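Local coordinates for HIAXHD3 (Humicola insolens, PDB 3ZXK), which hydrolyses, as a family 43 arabinofuranosidase, arabinofuranose side chains, probably those of arabinoxylan, and has served as a scaffold for introducing endo-xylanase activity, at residues A[234-240]-A[296-300]. Numbering follows the deposited sequence.
Sequences VSRIQGP and GRWGT
Trp298 reaches from the 296-300 loop into the bend of 234-240, where Val234, Ile237 and Pro240 line part of its indole. With CG anti to the backbone N (chi1 -169°), the ring system is carried beside the pyrrolidine of Pro240, the two side chains pointing the same way and Pro240 CD meeting Trp298 CD1 at 3.6 Å. Ile237 crosses the tryptophan at about a right angle, its CG2 set near the ring plane at the edge, 4.1 Å from Trp298 CE3, while its CD1 end lies against the backbone at Trp298 N. Val234 CG1 approaches CZ3 of the same ring obliquely. One direct backbone hydrogen bond links the segments: Trp298 N donates to Gln238 O over 2.8 Å. A water extends this link, accepting from Gln238 N and donating to Gly296 O. The contact belongs to the catalytic domain, a five-bladed beta-propeller as in other family 43 enzymes, and joins the chain leaving one blade at strand 234-235 to the loop after strand 288-290 of the next. Residues of that next blade, among them Tyr262 and Val276, also pack on the indole. Pro240 follows a cis peptide bond, and its CB sits 3.4 Å from Gly299 O. Nearer the surface, Arg297 bends at chi3 (71°) and lays one guanidinium face over Gln238 CB, 3.6 Å from Arg297 NH1, and over Gly239 N. Replacing Arg297 by alanine would probably leave Gln238 CB and the Gly239 amide without the guanidinium face that covers them.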
# COMPACT_ATOMS: atom_id res chain seq x y z
N VAL A 234 21.63 9.98 0.61
CA VAL A 234 22.19 8.64 0.46
C VAL A 234 22.43 8.37 -1.01
O VAL A 234 21.69 8.85 -1.87
CB VAL A 234 21.31 7.49 1.01
CG1 VAL A 234 21.14 7.56 2.53
CG2 VAL A 234 19.98 7.39 0.26
N SER A 235 23.45 7.58 -1.30
CA SER A 235 23.64 7.15 -2.69
C SER A 235 24.23 5.77 -2.67
O SER A 235 25.37 5.57 -2.20
CB SER A 235 24.54 8.12 -3.46
OG SER A 235 24.69 7.70 -4.81
N ARG A 236 23.43 4.82 -3.14
CA ARG A 236 23.82 3.40 -3.21
C ARG A 236 24.34 2.94 -1.85
O ARG A 236 25.34 2.23 -1.77
CB ARG A 236 24.85 3.17 -4.32
CG ARG A 236 24.33 3.58 -5.70
CD ARG A 236 25.28 3.23 -6.85
NE ARG A 236 25.36 1.78 -7.07
CZ ARG A 236 24.48 1.07 -7.76
NH1 ARG A 236 23.43 1.65 -8.34
NH2 ARG A 236 24.66 -0.25 -7.87
N ILE A 237 23.68 3.38 -0.77
CA ILE A 237 24.04 2.94 0.59
C ILE A 237 23.75 1.43 0.76
O ILE A 237 22.78 0.92 0.23
CB ILE A 237 23.32 3.77 1.67
CG1 ILE A 237 24.06 3.69 3.02
CG2 ILE A 237 21.84 3.38 1.78
CD1 ILE A 237 23.53 4.67 4.05
N GLN A 238 24.63 0.73 1.47
CA GLN A 238 24.42 -0.69 1.77
C GLN A 238 23.59 -0.86 3.04
O GLN A 238 23.68 -0.03 3.94
CB GLN A 238 25.77 -1.42 1.88
CG GLN A 238 26.54 -1.52 0.57
CD GLN A 238 25.85 -2.38 -0.48
OE1 GLN A 238 25.29 -3.44 -0.17
NE2 GLN A 238 25.88 -1.94 -1.74
N GLY A 239 22.80 -1.93 3.10
CA GLY A 239 21.91 -2.21 4.25
C GLY A 239 20.59 -1.45 4.17
O GLY A 239 20.42 -0.58 3.33
N PRO A 240 19.66 -1.76 5.06
CA PRO A 240 19.85 -2.69 6.16
C PRO A 240 19.34 -4.10 5.85
O PRO A 240 19.31 -4.94 6.74
CB PRO A 240 18.98 -2.06 7.26
CG PRO A 240 17.81 -1.51 6.49
CD PRO A 240 18.45 -0.93 5.25
N GLY A 296 29.47 2.28 7.85
CA GLY A 296 28.91 3.13 6.81
C GLY A 296 27.65 2.60 6.15
O GLY A 296 27.22 3.12 5.13
N ARG A 297 27.05 1.58 6.74
CA ARG A 297 25.80 1.02 6.23
C ARG A 297 24.60 1.69 6.90
O ARG A 297 24.73 2.29 7.97
CB ARG A 297 25.75 -0.49 6.48
CG ARG A 297 26.90 -1.25 5.86
CD ARG A 297 26.95 -2.69 6.34
NE ARG A 297 25.84 -3.46 5.78
CZ ARG A 297 25.88 -4.13 4.62
NH1 ARG A 297 26.99 -4.14 3.89
NH2 ARG A 297 24.81 -4.79 4.20
N TRP A 298 23.45 1.61 6.25
CA TRP A 298 22.19 1.88 6.91
C TRP A 298 22.03 0.80 7.95
O TRP A 298 22.01 -0.39 7.62
CB TRP A 298 21.05 1.83 5.90
CG TRP A 298 19.75 2.36 6.42
CD1 TRP A 298 18.99 1.89 7.49
CD2 TRP A 298 18.98 3.46 5.86
NE1 TRP A 298 17.85 2.64 7.64
CE2 TRP A 298 17.78 3.58 6.67
CE3 TRP A 298 19.17 4.33 4.79
CZ2 TRP A 298 16.82 4.58 6.42
CZ3 TRP A 298 18.21 5.32 4.55
CH2 TRP A 298 17.07 5.44 5.34
N GLY A 299 21.96 1.20 9.20
CA GLY A 299 22.06 0.24 10.30
C GLY A 299 20.88 -0.71 10.41
O GLY A 299 19.74 -0.35 10.12
N THR A 300 21.17 -1.93 10.86
CA THR A 300 20.10 -2.91 11.10
C THR A 300 19.32 -2.60 12.38
O THR A 300 18.14 -2.94 12.50
CB THR A 300 20.68 -4.34 11.14
OG1 THR A 300 21.66 -4.41 12.17
CG2 THR A 300 21.34 -4.69 9.81
O HOH W 1 27.06 1.83 2.66